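Local coordinates for UPF0062 protein MJ1593 (Methanocaldococcus jannaschii, PDB 2YX5), which belongs to the PurS family of small alpha-beta proteins and assembles from four chains, with a sheet that continues from one subunit into another, at residues A25-L29 against G30-V34; K56-V59 against E60-K64. One frame throughout, in Å; residues are numbered along the deposited sequence.

Contact 1: A25-L29 against G30-V34; sequences ALNFL and GFNNV
The ring of Phe-31 turns an edge to the end of helix 17-28: the carbonyl oxygen of Leu-26 lies in the ring plane, 3.4 Å from CD2 of Phe-31, and CB of Leu-29 sits near the same plane, beside CE2. The ring gets there because CG of Phe-31 stands beside its own backbone N (chi1 -52°), which folds it back against the last helical turn. Leu-26 answers with both methyls. Its CD2 touches CD2 of Phe-31 at 4.1 Å, while CD1 leans against Val-34, with CG1 of Val-34 4.0 Å away; one leucine thus bridges the helix end and the start of the next strand.

The helix closes here in a Schellman motif. Gly-30 N donates to Asn-27 O at 2.9 Å, approaching from above the carbonyl plane, and Phe-31 N makes a weak, strongly bent bond to Leu-26 O (3.2 Å, 121°). The apolar touch of Leu-26 and Phe-31 therefore joins the same two residues as the outer bond of the motif. Gly-30 has positive phi (120°), where a CB would be pressed against the preceding carbonyl oxygen. The chain then bends tightly through an inverse gamma turn centred on Phe-31 and a type I beta turn from Phe-31 to Val-34. The amide group of Asn-27 lies close to the backbone carbonyls of Phe-31 and Val-34.

The Schellman motif and the turns after it carry the chain from helix 17-28 into strand 34-47, whose first residue, Val-34, pairs antiparallel with a strand of the second subunit. Met-62 of that subunit packs on both Leu-26 and Phe-31, while Phe-28 of a third subunit meets Asn-27 and Phe-28.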
ATOM      1  N   ALA A  25      13.519  11.176   1.002  1.00 51.41           N
ATOM      2  CA  ALA A  25      13.159  11.563   2.350  1.00 42.61           C
ATOM      3  C   ALA A  25      14.281  11.121   3.287  1.00 47.60           C
ATOM      4  O   ALA A  25      14.544  11.772   4.297  1.00 37.16           O
ATOM      5  CB  ALA A  25      11.842  10.908   2.761  1.00 39.96           C
ATOM      6  N   LEU A  26      14.944  10.011   2.967  1.00 43.52           N
ATOM      7  CA  LEU A  26      16.028   9.541   3.836  1.00 45.20           C
ATOM      8  C   LEU A  26      17.252  10.453   3.737  1.00 52.32           C
ATOM      9  O   LEU A  26      17.864  10.796   4.746  1.00 46.98           O
ATOM     10  CB  LEU A  26      16.417   8.109   3.501  1.00 48.77           C
ATOM     11  CG  LEU A  26      15.461   7.106   4.107  1.00 48.18           C
ATOM     12  CD1 LEU A  26      15.849   5.694   3.676  1.00 33.12           C
ATOM     13  CD2 LEU A  26      15.478   7.266   5.612  1.00 43.79           C
ATOM     14  N   ASN A  27      17.603  10.844   2.519  1.00 46.86           N
ATOM     15  CA  ASN A  27      18.725  11.739   2.339  1.00 53.14           C
ATOM     16  C   ASN A  27      18.373  13.070   2.975  1.00 60.03           C
ATOM     17  O   ASN A  27      19.210  13.705   3.623  1.00 64.72           O
ATOM     18  CB  ASN A  27      19.029  11.939   0.856  1.00 47.26           C
ATOM     19  CG  ASN A  27      19.536  10.680   0.196  1.00 56.69           C
ATOM     20  OD1 ASN A  27      20.176   9.834   0.836  1.00 53.13           O
ATOM     21  ND2 ASN A  27      19.269  10.552  -1.097  1.00 54.07           N
ATOM     22  N   PHE A  28      17.126  13.485   2.800  1.00 51.43           N
ATOM     23  CA  PHE A  28      16.682  14.746   3.358  1.00 49.32           C
ATOM     24  C   PHE A  28      16.905  14.822   4.864  1.00 50.63           C
ATOM     25  O   PHE A  28      17.194  15.884   5.402  1.00 58.73           O
ATOM     26  CB  PHE A  28      15.200  14.967   3.077  1.00 58.22           C
ATOM     27  CG  PHE A  28      14.654  16.212   3.716  1.00 60.48           C
ATOM     28  CD1 PHE A  28      14.706  17.434   3.043  1.00 61.41           C
ATOM     29  CD2 PHE A  28      14.139  16.173   5.013  1.00 63.64           C
ATOM     30  CE1 PHE A  28      14.257  18.592   3.648  1.00 61.91           C
ATOM     31  CE2 PHE A  28      13.689  17.331   5.628  1.00 68.88           C
ATOM     32  CZ  PHE A  28      13.747  18.547   4.942  1.00 66.83           C
ATOM     33  N   LEU A  29      16.755  13.704   5.552  1.00 47.52           N
ATOM     34  CA  LEU A  29      16.931  13.713   6.989  1.00 51.65           C
ATOM     35  C   LEU A  29      18.381  13.580   7.447  1.00 54.45           C
ATOM     36  O   LEU A  29      18.664  13.604   8.656  1.00 51.60           O
ATOM     37  CB  LEU A  29      16.080  12.616   7.628  1.00 46.74           C
ATOM     38  CG  LEU A  29      14.580  12.887   7.546  1.00 62.64           C
ATOM     39  CD1 LEU A  29      13.833  11.627   7.981  1.00 72.03           C
ATOM     40  CD2 LEU A  29      14.210  14.091   8.410  1.00 46.91           C
ATOM     41  N   GLY A  30      19.297  13.439   6.492  1.00 56.77           N
ATOM     42  CA  GLY A  30      20.694  13.320   6.852  1.00 61.85           C
ATOM     43  C   GLY A  30      21.361  12.038   6.410  1.00 64.57           C
ATOM     44  O   GLY A  30      22.559  12.035   6.152  1.00 73.21           O
ATOM     45  N   PHE A  31      20.610  10.949   6.323  1.00 58.70           N
ATOM     46  CA  PHE A  31      21.190   9.673   5.899  1.00 54.75           C
ATOM     47  C   PHE A  31      21.670   9.720   4.438  1.00 56.23           C
ATOM     48  O   PHE A  31      21.042   9.145   3.545  1.00 47.24           O
ATOM     49  CB  PHE A  31      20.163   8.553   6.053  1.00 49.83           C
ATOM     50  CG  PHE A  31      19.539   8.481   7.414  1.00 50.15           C
ATOM     51  CD1 PHE A  31      20.092   7.673   8.408  1.00 48.88           C
ATOM     52  CD2 PHE A  31      18.364   9.202   7.696  1.00 48.41           C
ATOM     53  CE1 PHE A  31      19.484   7.574   9.666  1.00 54.67           C
ATOM     54  CE2 PHE A  31      17.745   9.113   8.951  1.00 42.39           C
ATOM     55  CZ  PHE A  31      18.304   8.296   9.939  1.00 52.51           C
ATOM     56  N   ASN A  32      22.789  10.400   4.197  1.00 56.55           N
ATOM     57  CA  ASN A  32      23.326  10.496   2.839  1.00 63.54           C
ATOM     58  C   ASN A  32      24.042   9.228   2.382  1.00 56.65           C
ATOM     59  O   ASN A  32      24.430   9.089   1.220  1.00 51.88           O
ATOM     60  CB  ASN A  32      24.215  11.720   2.730  1.00 65.12           C
ATOM     61  CG  ASN A  32      23.403  12.995   2.749  1.00 83.95           C
ATOM     62  OD1 ASN A  32      22.547  13.210   1.877  1.00 81.24           O
ATOM     63  ND2 ASN A  32      23.643  13.842   3.748  1.00 87.79           N
ATOM     64  N   ASN A  33      24.197   8.301   3.329  1.00 48.15           N
ATOM     65  CA  ASN A  33      24.788   6.972   3.080  1.00 49.01           C
ATOM     66  C   ASN A  33      23.847   6.174   2.179  1.00 48.47           C
ATOM     67  O   ASN A  33      24.314   5.349   1.320  1.00 49.04           O
ATOM     68  CB  ASN A  33      24.899   6.211   4.407  1.00 48.98           C
ATOM     69  CG  ASN A  33      26.245   6.354   4.992  1.00 66.03           C
ATOM     70  OD1 ASN A  33      27.255   6.361   4.220  1.00 73.11           O
ATOM     71  ND2 ASN A  33      26.338   6.472   6.334  1.00 71.13           N
ATOM     72  N   VAL A  34      22.540   6.378   2.390  1.00 48.11           N
ATOM     73  CA  VAL A  34      21.532   5.671   1.611  1.00 48.40           C
ATOM     74  C   VAL A  34      21.671   6.075   0.163  1.00 50.63           C
ATOM     75  O   VAL A  34      21.513   7.244  -0.203  1.00 48.95           O
ATOM     76  CB  VAL A  34      20.105   5.960   2.123  1.00 50.14           C
ATOM     77  CG1 VAL A  34      19.086   5.153   1.313  1.00 50.01           C
ATOM     78  CG2 VAL A  34      20.010   5.593   3.607  1.00 41.17           C
TER

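Contact 2: K56-V59 against E60-K64; sequences KEEV and EEMCK
Cys-63 N donates to Val-59 O at 2.8 Å, a nearly straight bond (162°). Met-62 N bonds to Glu-58 O at 3.0 Å, and the bonds from Glu-60 N to Lys-56 O and from Glu-61 N to Glu-57 O complete the series. On the buried side Met-62 folds back along the helix: its chain bends at chi3 (-142°), which lays the methyl CE 3.5 Å from CG1 of Val-59. The same methyl also rests 3.7 Å from OE2 of Glu-58, filling the corner between an apolar and an acidic side chain. The pattern is that of an amphipathic alpha helix lying on an antiparallel sheet: Val-59 and Cys-63 face strands 2-10 and 73-81, and Met-62 rests on Ile-45 and Met-47 of strand 34-47. OE2 of Glu-60 rests against the methylenes of Lys-56 where the two side chains cross, 3.6 Å from CG of Lys-56. NZ of Lys-56 stays 4.5 Å from that OE2, too far for a salt bridge though probably still attractive, and makes a weak hydrogen bond to Ile-77 O. Phe-31 of the second subunit packs on Glu-58 and Glu-61, and Asn-33 of that subunit gives Glu-58 OE1 a weak hydrogen bond.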
ATOM      1  N   LYS A  56       3.888 -24.814  -4.694  1.00 54.89           N
ATOM      2  CA  LYS A  56       4.417 -23.759  -5.548  1.00 61.63           C
ATOM      3  C   LYS A  56       3.545 -23.652  -6.802  1.00 63.85           C
ATOM      4  O   LYS A  56       3.268 -22.555  -7.293  1.00 66.98           O
ATOM      5  CB  LYS A  56       5.877 -24.061  -5.926  1.00 54.69           C
ATOM      6  CG  LYS A  56       6.569 -22.998  -6.804  1.00 68.58           C
ATOM      7  CD  LYS A  56       8.024 -23.401  -7.101  1.00 79.17           C
ATOM      8  CE  LYS A  56       8.725 -22.482  -8.113  1.00 86.95           C
ATOM      9  NZ  LYS A  56       9.446 -21.332  -7.501  1.00 88.51           N
ATOM     10  N   GLU A  57       3.097 -24.790  -7.311  1.00 62.53           N
ATOM     11  CA  GLU A  57       2.251 -24.772  -8.490  1.00 63.18           C
ATOM     12  C   GLU A  57       0.940 -24.090  -8.148  1.00 55.91           C
ATOM     13  O   GLU A  57       0.426 -23.283  -8.903  1.00 49.67           O
ATOM     14  CB  GLU A  57       1.969 -26.198  -8.977  1.00 69.56           C
ATOM     15  CG  GLU A  57       3.152 -26.870  -9.643  1.00 82.62           C
ATOM     16  CD  GLU A  57       2.803 -28.233 -10.208  1.00 89.88           C
ATOM     17  OE1 GLU A  57       2.491 -29.155  -9.424  1.00 94.28           O
ATOM     18  OE2 GLU A  57       2.837 -28.379 -11.445  1.00101.11           O
ATOM     19  N   GLU A  58       0.405 -24.412  -6.988  1.00 42.37           N
ATOM     20  CA  GLU A  58      -0.860 -23.841  -6.605  1.00 52.65           C
ATOM     21  C   GLU A  58      -0.815 -22.318  -6.400  1.00 54.63           C
ATOM     22  O   GLU A  58      -1.677 -21.597  -6.905  1.00 46.71           O
ATOM     23  CB  GLU A  58      -1.379 -24.543  -5.354  1.00 40.75           C
ATOM     24  CG  GLU A  58      -2.898 -24.507  -5.226  1.00 49.37           C
ATOM     25  CD  GLU A  58      -3.392 -25.069  -3.907  1.00 60.58           C
ATOM     26  OE1 GLU A  58      -2.904 -26.145  -3.482  1.00 71.80           O
ATOM     27  OE2 GLU A  58      -4.283 -24.434  -3.297  1.00 64.23           O
ATOM     28  N   VAL A  59       0.186 -21.835  -5.670  1.00 47.14           N
ATOM     29  CA  VAL A  59       0.293 -20.407  -5.414  1.00 57.61           C
ATOM     30  C   VAL A  59       0.586 -19.728  -6.740  1.00 56.13           C
ATOM     31  O   VAL A  59       0.191 -18.587  -6.978  1.00 47.38           O
ATOM     32  CB  VAL A  59       1.392 -20.091  -4.338  1.00 51.20           C
ATOM     33  CG1 VAL A  59       1.039 -20.781  -3.032  1.00 44.00           C
ATOM     34  CG2 VAL A  59       2.751 -20.565  -4.794  1.00 54.54           C
ATOM     35  N   GLU A  60       1.250 -20.470  -7.618  1.00 56.54           N
ATOM     36  CA  GLU A  60       1.590 -19.973  -8.939  1.00 55.52           C
ATOM     37  C   GLU A  60       0.283 -19.584  -9.595  1.00 57.85           C
ATOM     38  O   GLU A  60       0.182 -18.512 -10.193  1.00 56.84           O
ATOM     39  CB  GLU A  60       2.276 -21.065  -9.743  1.00 56.69           C
ATOM     40  CG  GLU A  60       3.601 -20.644 -10.330  1.00 68.80           C
ATOM     41  CD  GLU A  60       4.564 -21.808 -10.453  1.00 83.43           C
ATOM     42  OE1 GLU A  60       4.165 -22.863 -11.005  1.00 83.18           O
ATOM     43  OE2 GLU A  60       5.721 -21.666  -9.995  1.00 83.07           O
ATOM     44  N   GLU A  61      -0.717 -20.458  -9.467  1.00 49.71           N
ATOM     45  CA  GLU A  61      -2.037 -20.197 -10.009  1.00 46.53           C
ATOM     46  C   GLU A  61      -2.713 -19.012  -9.311  1.00 47.55           C
ATOM     47  O   GLU A  61      -3.357 -18.186  -9.960  1.00 44.62           O
ATOM     48  CB  GLU A  61      -2.912 -21.430  -9.862  1.00 51.15           C
ATOM     49  CG  GLU A  61      -2.775 -22.382 -10.992  1.00 71.93           C
ATOM     50  CD  GLU A  61      -3.222 -21.756 -12.283  1.00 82.37           C
ATOM     51  OE1 GLU A  61      -4.408 -21.343 -12.340  1.00 77.12           O
ATOM     52  OE2 GLU A  61      -2.394 -21.675 -13.225  1.00 82.77           O
ATOM     53  N   MET A  62      -2.587 -18.941  -7.986  1.00 42.27           N
ATOM     54  CA  MET A  62      -3.175 -17.842  -7.213  1.00 48.57           C
ATOM     55  C   MET A  62      -2.670 -16.505  -7.754  1.00 46.03           C
ATOM     56  O   MET A  62      -3.435 -15.563  -7.924  1.00 44.73           O
ATOM     57  CB  MET A  62      -2.790 -17.966  -5.743  1.00 38.89           C
ATOM     58  CG  MET A  62      -3.367 -19.185  -5.046  1.00 43.92           C
ATOM     59  SD  MET A  62      -2.646 -19.368  -3.394  1.00 58.42           S
ATOM     60  CE  MET A  62      -2.461 -21.177  -3.231  1.00 50.32           C
ATOM     61  N   CYS A  63      -1.371 -16.457  -8.020  1.00 41.63           N
ATOM     62  CA  CYS A  63      -0.708 -15.281  -8.553  1.00 48.10           C
ATOM     63  C   CYS A  63      -1.276 -14.980  -9.923  1.00 54.52           C
ATOM     64  O   CYS A  63      -1.716 -13.860 -10.199  1.00 50.23           O
ATOM     65  CB  CYS A  63       0.805 -15.537  -8.712  1.00 46.20           C
ATOM     66  SG  CYS A  63       1.804 -15.472  -7.215  1.00 47.72           S
ATOM     67  N   LYS A  64      -1.244 -16.005 -10.772  1.00 60.25           N
ATOM     68  CA  LYS A  64      -1.702 -15.903 -12.144  1.00 64.73           C
ATOM     69  C   LYS A  64      -3.100 -15.389 -12.266  1.00 58.55           C
ATOM     70  O   LYS A  64      -3.375 -14.619 -13.171  1.00 62.73           O
ATOM     71  CB  LYS A  64      -1.617 -17.248 -12.867  1.00 75.66           C
ATOM     72  CG  LYS A  64      -2.016 -17.162 -14.343  1.00 90.82           C
ATOM     73  CD  LYS A  64      -2.132 -18.534 -14.998  1.00101.41           C
ATOM     74  CE  LYS A  64      -0.834 -19.323 -14.892  1.00108.08           C
ATOM     75  NZ  LYS A  64       0.297 -18.633 -15.565  1.00111.87           N
TER

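Contact 1 ends helix 17-28 and leads into strand 34-47; contact 2 follows later in the chain, within helix 52-67. Within one chain they lie on opposite sides of its centre, their centres 38 Å apart and their nearest atoms about 28 Å apart, so they do not touch. Strand 34-47 begins at contact 1, and its far end lies against helix 52-67. Across the subunit interface the two regions do meet: contact 1 of one chain packs against contact 2 of the second subunit. Both contacts thus contribute to the interface with the second subunit, as does the strand pairing at Val-34.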